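Long-range contacts in C24 protein (Bizionia argentinensis JUB59, PDB 6OV6), which is of uncharacterised function but probably forms the receptor-binding tip of a bacteriophage long tail fibre, a trimer that binds manganese: residues Pro134-Gly139 and Leu270-Tyr275; Gly182-Val187 and Gln261-Pro266. All blocks are in the same frame, centred on the assembly; numbering follows the deposited sequence.

Contact 1. Residues Pro134-Gly139 and Leu270-Tyr275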
ATOM      1  N   PRO A 134       4.181 -13.398  -2.952  1.00 20.70           N
ATOM      2  CA  PRO A 134       4.493 -12.832  -1.625  1.00 21.38           C
ATOM      3  C   PRO A 134       3.247 -12.814  -0.712  1.00 24.59           C
ATOM      4  O   PRO A 134       2.119 -12.626  -1.196  1.00 25.09           O
ATOM      5  CB  PRO A 134       4.986 -11.407  -1.951  1.00 23.22           C
ATOM      6  CG  PRO A 134       5.494 -11.505  -3.394  1.00 27.40           C
ATOM      7  CD  PRO A 134       4.499 -12.450  -4.042  1.00 23.28           C
ATOM      8  N   GLN A 135       3.459 -13.030   0.584  1.00 20.97           N
ATOM      9  CA  GLN A 135       2.409 -13.066   1.603  1.00 22.15           C
ATOM     10  C   GLN A 135       2.718 -12.128   2.751  1.00 23.97           C
ATOM     11  O   GLN A 135       3.877 -12.010   3.164  1.00 23.11           O
ATOM     12  CB  GLN A 135       2.262 -14.496   2.202  1.00 22.68           C
ATOM     13  CG  GLN A 135       1.664 -15.523   1.240  1.00 23.14           C
ATOM     14  CD  GLN A 135       0.222 -15.212   0.929  1.00 27.86           C
ATOM     15  OE1 GLN A 135      -0.558 -14.769   1.784  1.00 25.41           O
ATOM     16  NE2 GLN A 135      -0.155 -15.404  -0.303  1.00 24.68           N
ATOM     17  N   LEU A 136       1.656 -11.533   3.326  1.00 22.45           N
ATOM     18  CA  LEU A 136       1.757 -10.706   4.543  1.00 22.33           C
ATOM     19  C   LEU A 136       1.960 -11.625   5.741  1.00 25.00           C
ATOM     20  O   LEU A 136       1.359 -12.700   5.805  1.00 23.69           O
ATOM     21  CB  LEU A 136       0.500  -9.880   4.746  1.00 21.92           C
ATOM     22  CG  LEU A 136       0.271  -8.803   3.713  1.00 26.40           C
ATOM     23  CD1 LEU A 136      -1.122  -8.203   3.895  1.00 27.27           C
ATOM     24  CD2 LEU A 136       1.352  -7.726   3.813  1.00 28.52           C
ATOM     25  N   TYR A 137       2.863 -11.237   6.656  1.00 23.80           N
ATOM     26  CA  TYR A 137       3.203 -12.082   7.804  1.00 23.69           C
ATOM     27  C   TYR A 137       3.380 -11.225   9.042  1.00 29.17           C
ATOM     28  O   TYR A 137       4.114 -10.228   9.014  1.00 27.87           O
ATOM     29  CB  TYR A 137       4.469 -12.903   7.476  1.00 23.74           C
ATOM     30  CG  TYR A 137       5.007 -13.774   8.590  1.00 26.20           C
ATOM     31  CD1 TYR A 137       4.364 -14.962   8.951  1.00 28.69           C
ATOM     32  CD2 TYR A 137       6.193 -13.445   9.247  1.00 27.61           C
ATOM     33  CE1 TYR A 137       4.884 -15.789   9.958  1.00 29.39           C
ATOM     34  CE2 TYR A 137       6.725 -14.269  10.242  1.00 28.61           C
ATOM     35  CZ  TYR A 137       6.073 -15.442  10.586  1.00 34.88           C
ATOM     36  OH  TYR A 137       6.619 -16.247  11.556  1.00 35.17           O
ATOM     37  N   SER A 138       2.663 -11.587  10.105  1.00 26.99           N
ATOM     38  CA  SER A 138       2.689 -10.859  11.378  1.00 28.00           C
ATOM     39  C   SER A 138       3.244 -11.727  12.528  1.00 36.10           C
ATOM     40  O   SER A 138       3.250 -11.298  13.683  1.00 35.78           O
ATOM     41  CB  SER A 138       1.307 -10.330  11.726  1.00 29.35           C
ATOM     42  OG  SER A 138       0.360 -11.375  11.832  1.00 34.11           O
ATOM     43  N   GLY A 139       3.700 -12.934  12.194  1.00 35.24           N
ATOM     44  CA  GLY A 139       4.277 -13.857  13.166  1.00 34.90           C
ATOM     45  C   GLY A 139       5.706 -13.468  13.481  1.00 39.59           C
ATOM     46  O   GLY A 139       6.177 -12.416  13.031  1.00 38.28           O
ATOM     47  N   LEU A 270       4.513  -4.894   8.372  1.00 23.78           N
ATOM     48  CA  LEU A 270       4.305  -6.338   8.299  1.00 23.53           C
ATOM     49  C   LEU A 270       5.453  -6.908   7.460  1.00 26.23           C
ATOM     50  O   LEU A 270       5.993  -6.212   6.597  1.00 25.45           O
ATOM     51  CB  LEU A 270       2.945  -6.704   7.668  1.00 23.21           C
ATOM     52  CG  LEU A 270       1.672  -6.277   8.416  1.00 25.50           C
ATOM     53  CD1 LEU A 270       0.414  -6.693   7.627  1.00 24.41           C
ATOM     54  CD2 LEU A 270       1.599  -6.896   9.826  1.00 23.15           C
ATOM     55  N   ALA A 271       5.783  -8.183   7.646  1.00 23.06           N
ATOM     56  CA  ALA A 271       6.821  -8.775   6.823  1.00 23.67           C
ATOM     57  C   ALA A 271       6.196  -9.367   5.558  1.00 26.26           C
ATOM     58  O   ALA A 271       5.088  -9.911   5.600  1.00 26.46           O
ATOM     59  CB  ALA A 271       7.540  -9.868   7.600  1.00 24.81           C
ATOM     60  N   TYR A 272       6.910  -9.254   4.447  1.00 23.77           N
ATOM     61  CA  TYR A 272       6.574  -9.892   3.175  1.00 23.83           C
ATOM     62  C   TYR A 272       7.434 -11.155   3.112  1.00 28.56           C
ATOM     63  O   TYR A 272       8.672 -11.077   3.139  1.00 28.01           O
ATOM     64  CB  TYR A 272       6.842  -9.011   1.962  1.00 24.68           C
ATOM     65  CG  TYR A 272       5.792  -7.949   1.815  1.00 27.51           C
ATOM     66  CD1 TYR A 272       4.501  -8.275   1.416  1.00 29.20           C
ATOM     67  CD2 TYR A 272       6.067  -6.620   2.129  1.00 28.47           C
ATOM     68  CE1 TYR A 272       3.510  -7.307   1.318  1.00 30.11           C
ATOM     69  CE2 TYR A 272       5.073  -5.632   2.036  1.00 29.80           C
ATOM     70  CZ  TYR A 272       3.788  -5.994   1.662  1.00 33.25           C
ATOM     71  OH  TYR A 272       2.760  -5.092   1.599  1.00 34.16           O
ATOM     72  N   ILE A 273       6.781 -12.306   3.100  1.00 24.83           N
ATOM     73  CA  ILE A 273       7.485 -13.594   3.027  1.00 23.71           C
ATOM     74  C   ILE A 273       7.025 -14.340   1.781  1.00 28.65           C
ATOM     75  O   ILE A 273       5.970 -14.027   1.226  1.00 26.32           O
ATOM     76  CB  ILE A 273       7.345 -14.448   4.314  1.00 25.93           C
ATOM     77  CG1 ILE A 273       5.868 -14.924   4.560  1.00 25.00           C
ATOM     78  CG2 ILE A 273       8.015 -13.778   5.548  1.00 27.86           C
ATOM     79  CD1 ILE A 273       5.711 -15.993   5.688  1.00 28.92           C
ATOM     80  N   ILE A 274       7.783 -15.357   1.358  1.00 25.58           N
ATOM     81  CA  ILE A 274       7.398 -16.107   0.169  1.00 24.69           C
ATOM     82  C   ILE A 274       7.775 -17.579   0.314  1.00 28.81           C
ATOM     83  O   ILE A 274       8.756 -17.898   0.970  1.00 28.39           O
ATOM     84  CB  ILE A 274       8.008 -15.461  -1.104  1.00 26.93           C
ATOM     85  CG1 ILE A 274       7.333 -15.941  -2.406  1.00 26.45           C
ATOM     86  CG2 ILE A 274       9.540 -15.527  -1.141  1.00 27.54           C
ATOM     87  CD1 ILE A 274       7.446 -14.994  -3.528  1.00 30.83           C
ATOM     88  N   TYR A 275       6.983 -18.448  -0.276  1.00 26.62           N
ATOM     89  CA  TYR A 275       7.277 -19.864  -0.219  1.00 27.14           C
ATOM     90  C   TYR A 275       8.278 -20.226  -1.331  1.00 31.41           C
ATOM     91  O   TYR A 275       8.012 -19.984  -2.493  1.00 30.72           O
ATOM     92  CB  TYR A 275       6.002 -20.687  -0.332  1.00 28.79           C
ATOM     93  CG  TYR A 275       6.280 -22.167  -0.185  1.00 31.17           C
ATOM     94  CD1 TYR A 275       6.523 -22.730   1.062  1.00 33.74           C
ATOM     95  CD2 TYR A 275       6.347 -22.995  -1.299  1.00 33.17           C
ATOM     96  CE1 TYR A 275       6.793 -24.092   1.200  1.00 35.51           C
ATOM     97  CE2 TYR A 275       6.641 -24.356  -1.173  1.00 34.18           C
ATOM     98  CZ  TYR A 275       6.864 -24.896   0.075  1.00 42.37           C
ATOM     99  OH  TYR A 275       7.135 -26.238   0.185  1.00 44.04           O
TER
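Y137 and I273 meet on one face of a small antiparallel sheet, in which strand 135-137, outermost within this chain, runs beside the central strand 267-275. The pairing illustrates how a few main-chain bonds set a register that side chains then fill. Q135 and I273 form a hydrogen-bonded pair, with Q135 N to I273 O at 2.8 Å and I273 N to Q135 O at 2.9 Å, the latter nearly straight at 172°. A second such pair joins Y137 and A271; there A271 N to Y137 O (3.0 Å) is sound, whereas the return bond from Y137 N to A271 O is bent to 129° and weak.

Followed outward, Y137 leaves the strand with CB touching both A271 O and I273 CD1. CG lies anti to the backbone N (chi1 177°), which carries the ring past the isoleucine: CG and CD1 both rest against I273 CD1, while CD2 faces I273 CG2 and has A271 CB at the ring edge. At the tip, OH hydrogen-bonds to S140 O, and G139 N sits over the centre of one ring face, so the following chain folds back over that face and on to the hydroxyl. W148 of strand 148-150 also packs on I273.

The reverse face carries L136 and Y272, which run alongside each other in the same direction, and both pack into neighbouring subunits of the trimer. Q135 starts on the Y137 and I273 face, but its bent chain leads the amide away to the other subunits: OE1 bonds to Q135 NE2 of the second and NE2 to Q135 OE1 of the third, consistent with a cycle of three glutamine amides. Between L136 and Y272 the touch is narrow, a single methyl, L136 CD2, pressed 3.3 Å from Y272 CE1.

Contact 2. Residues Gly182-Val187 and Gln261-Pro266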
ATOM      1  N   GLY A 182      10.131   3.671  -6.979  1.00 25.39           N
ATOM      2  CA  GLY A 182      10.093   5.134  -7.009  1.00 24.58           C
ATOM      3  C   GLY A 182       9.669   5.624  -5.647  1.00 27.87           C
ATOM      4  O   GLY A 182       9.710   4.867  -4.679  1.00 26.27           O
ATOM      5  N   GLY A 183       9.220   6.875  -5.582  1.00 26.06           N
ATOM      6  CA  GLY A 183       8.760   7.455  -4.333  1.00 25.84           C
ATOM      7  C   GLY A 183       9.895   7.850  -3.409  1.00 29.66           C
ATOM      8  O   GLY A 183      11.046   7.451  -3.616  1.00 28.17           O
ATOM      9  N   THR A 184       9.580   8.661  -2.386  1.00 25.64           N
ATOM     10  CA  THR A 184      10.578   9.129  -1.399  1.00 26.24           C
ATOM     11  C   THR A 184       9.926   9.187  -0.042  1.00 27.69           C
ATOM     12  O   THR A 184       8.734   9.515   0.055  1.00 27.45           O
ATOM     13  CB  THR A 184      11.153  10.531  -1.744  1.00 34.45           C
ATOM     14  OG1 THR A 184      10.078  11.479  -1.798  1.00 36.62           O
ATOM     15  CG2 THR A 184      11.923  10.563  -3.048  1.00 37.32           C
ATOM     16  N   LYS A 185      10.695   8.882   1.010  1.00 24.25           N
ATOM     17  CA  LYS A 185      10.189   8.904   2.375  1.00 24.76           C
ATOM     18  C   LYS A 185       9.874  10.372   2.787  1.00 29.07           C
ATOM     19  O   LYS A 185       8.891  10.633   3.478  1.00 26.01           O
ATOM     20  CB  LYS A 185      11.253   8.296   3.298  1.00 29.76           C
ATOM     21  CG  LYS A 185      10.825   8.036   4.727  1.00 38.21           C
ATOM     22  CD  LYS A 185      11.944   7.372   5.566  1.00 40.69           C
ATOM     23  CE  LYS A 185      12.190   5.893   5.257  1.00 49.04           C
ATOM     24  NZ  LYS A 185      12.943   5.172   6.349  1.00 37.96           N
ATOM     25  N   LYS A 186      10.764  11.303   2.361  1.00 26.46           N
ATOM     26  CA  LYS A 186      10.691  12.745   2.657  1.00 25.81           C
ATOM     27  C   LYS A 186      10.591  13.561   1.379  1.00 28.86           C
ATOM     28  O   LYS A 186      11.123  13.168   0.344  1.00 28.16           O
ATOM     29  CB  LYS A 186      11.977  13.194   3.389  1.00 29.83           C
ATOM     30  CG  LYS A 186      12.321  12.485   4.720  1.00 33.03           C
ATOM     31  CD  LYS A 186      11.294  12.628   5.802  1.00 34.42           C
ATOM     32  CE  LYS A 186      11.737  11.802   6.993  1.00 47.10           C
ATOM     33  NZ  LYS A 186      11.099  12.255   8.254  1.00 61.53           N
ATOM     34  N   VAL A 187       9.978  14.743   1.469  1.00 25.83           N
ATOM     35  CA  VAL A 187       9.867  15.689   0.341  1.00 24.79           C
ATOM     36  C   VAL A 187       9.923  17.113   0.910  1.00 28.06           C
ATOM     37  O   VAL A 187       9.515  17.320   2.050  1.00 27.11           O
ATOM     38  CB  VAL A 187       8.567  15.424  -0.462  1.00 27.47           C
ATOM     39  CG1 VAL A 187       7.283  15.733   0.331  1.00 26.68           C
ATOM     40  CG2 VAL A 187       8.574  16.013  -1.861  1.00 27.72           C
ATOM     41  N   GLN A 261       9.131  17.557   4.804  1.00 28.44           N
ATOM     42  CA  GLN A 261       7.946  16.936   5.367  1.00 28.13           C
ATOM     43  C   GLN A 261       7.982  15.427   5.090  1.00 29.37           C
ATOM     44  O   GLN A 261       8.711  14.973   4.203  1.00 27.58           O
ATOM     45  CB  GLN A 261       6.668  17.600   4.852  1.00 30.01           C
ATOM     46  CG  GLN A 261       6.407  17.405   3.389  1.00 32.88           C
ATOM     47  CD  GLN A 261       5.323  18.321   2.857  1.00 44.64           C
ATOM     48  OE1 GLN A 261       5.219  19.498   3.212  1.00 34.50           O
ATOM     49  NE2 GLN A 261       4.492  17.800   1.970  1.00 35.21           N
ATOM     50  N   ASP A 262       7.257  14.669   5.894  1.00 25.58           N
ATOM     51  CA  ASP A 262       7.173  13.212   5.787  1.00 25.92           C
ATOM     52  C   ASP A 262       6.096  12.869   4.735  1.00 27.18           C
ATOM     53  O   ASP A 262       4.922  13.233   4.864  1.00 26.16           O
ATOM     54  CB  ASP A 262       6.878  12.598   7.161  1.00 28.17           C
ATOM     55  CG  ASP A 262       7.097  11.097   7.229  1.00 35.77           C
ATOM     56  OD1 ASP A 262       6.794  10.407   6.239  1.00 27.97           O
ATOM     57  OD2 ASP A 262       7.545  10.614   8.289  1.00 39.52           O
ATOM     58  N   ASN A 263       6.534  12.195   3.668  1.00 24.14           N
ATOM     59  CA  ASN A 263       5.694  11.870   2.518  1.00 24.75           C
ATOM     60  C   ASN A 263       4.810  10.623   2.735  1.00 27.14           C
ATOM     61  O   ASN A 263       3.997  10.285   1.876  1.00 27.15           O
ATOM     62  CB  ASN A 263       6.592  11.700   1.291  1.00 25.99           C
ATOM     63  CG  ASN A 263       5.941  12.037  -0.012  1.00 28.09           C
ATOM     64  OD1 ASN A 263       4.929  12.738  -0.096  1.00 22.17           O
ATOM     65  ND2 ASN A 263       6.537  11.553  -1.064  1.00 23.89           N
ATOM     66  N   ARG A 264       4.958   9.966   3.872  1.00 24.43           N
ATOM     67  CA  ARG A 264       4.237   8.715   4.140  1.00 23.27           C
ATOM     68  C   ARG A 264       2.863   8.879   4.730  1.00 27.43           C
ATOM     69  O   ARG A 264       2.678   9.647   5.678  1.00 26.87           O
ATOM     70  CB  ARG A 264       5.062   7.786   5.020  1.00 19.95           C
ATOM     71  CG  ARG A 264       6.391   7.406   4.369  1.00 24.05           C
ATOM     72  CD  ARG A 264       7.289   6.736   5.373  1.00 31.12           C
ATOM     73  NE  ARG A 264       7.740   7.656   6.416  1.00 30.79           N
ATOM     74  CZ  ARG A 264       8.628   7.342   7.348  1.00 38.92           C
ATOM     75  NH1 ARG A 264       9.180   6.138   7.370  1.00 32.32           N
ATOM     76  NH2 ARG A 264       9.001   8.240   8.244  1.00 32.32           N
ATOM     77  N   ALA A 265       1.909   8.117   4.175  1.00 24.25           N
ATOM     78  CA  ALA A 265       0.545   8.028   4.669  1.00 23.38           C
ATOM     79  C   ALA A 265       0.592   7.076   5.917  1.00 26.67           C
ATOM     80  O   ALA A 265       1.659   6.466   6.146  1.00 26.37           O
ATOM     81  CB  ALA A 265      -0.357   7.453   3.582  1.00 24.09           C
ATOM     82  N   PRO A 266      -0.502   6.963   6.740  1.00 24.22           N
ATOM     83  CA  PRO A 266      -0.459   6.095   7.933  1.00 24.04           C
ATOM     84  C   PRO A 266      -0.103   4.663   7.590  1.00 25.92           C
ATOM     85  O   PRO A 266      -0.802   4.038   6.807  1.00 24.22           O
ATOM     86  CB  PRO A 266      -1.856   6.250   8.545  1.00 25.89           C
ATOM     87  CG  PRO A 266      -2.286   7.640   8.086  1.00 29.35           C
ATOM     88  CD  PRO A 266      -1.796   7.680   6.670  1.00 24.17           C
TER
HETATM   89  O   HOH W   1       8.634  11.998  10.305  1.00 42.03           O
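K185 lays its aliphatic chain along the guanidinium of R264, with K185 CG centred over one face, 3.5 Å from R264 CZ. Extended through CG and CD, the lysine then turns at chi3 (-74°), and its NZ ends 4.0 Å from R264 NH1. K185 NZ and R264 NH1 both form salt bridges to D174 of the second subunit, and K185 NZ also bridges D172 of that subunit.

The guanidinium is held flat from its edge. R264 NE and NH2 grip D262 side-on, one carboxylate oxygen each, with NE to D262 OD1 at 2.9 Å and in the guanidinium plane. D262 OD1 also accepts from R264 N, closing an Asx turn where the strand ends. K186 joins this network by a long salt bridge, NZ to D262 OD2 at 3.9 Å, supplemented by a water that donates to D262 OD2 and takes a weak bond from K186 NZ.

N263 bonds twice across the contact: its N reaches K185 O at 2.8 Å, and its ND2 reaches T184 O at 3.2 Å, while ND2 also binds D262 O of the third subunit. V187 and Q261 exchange both backbone bonds, and V187 CG1 packs on Q261 CG at 3.6 Å. This two-stranded ladder joins strand 186-187 to the end of strand 256-262, just before strand 267-275, while strand 181-182 pairs antiparallel with a strand of the third subunit.

Overall arrangement
From the N terminus, the chain passes through the mixed sheet of residues 40-116 and helix 120-125 before laying down strand 135-137, the first half of contact 1. It continues through strands 148-150 and 164-167 to residues 182-187, then makes an excursion past H252 and H254, which bind manganese, and returns at 261-266. Contact 2 closes the base of that excursion; after strand 256-262 and four intervening residues, strand 267-275 begins and closes the larger loop of contact 1, inside which contact 2 is nested. With centres about 23 Å apart, the two are connected along the chain by residues 263-266; contact 1 joins 135-137 to 267-275 in the three-stranded sheet, and both reach the third subunit.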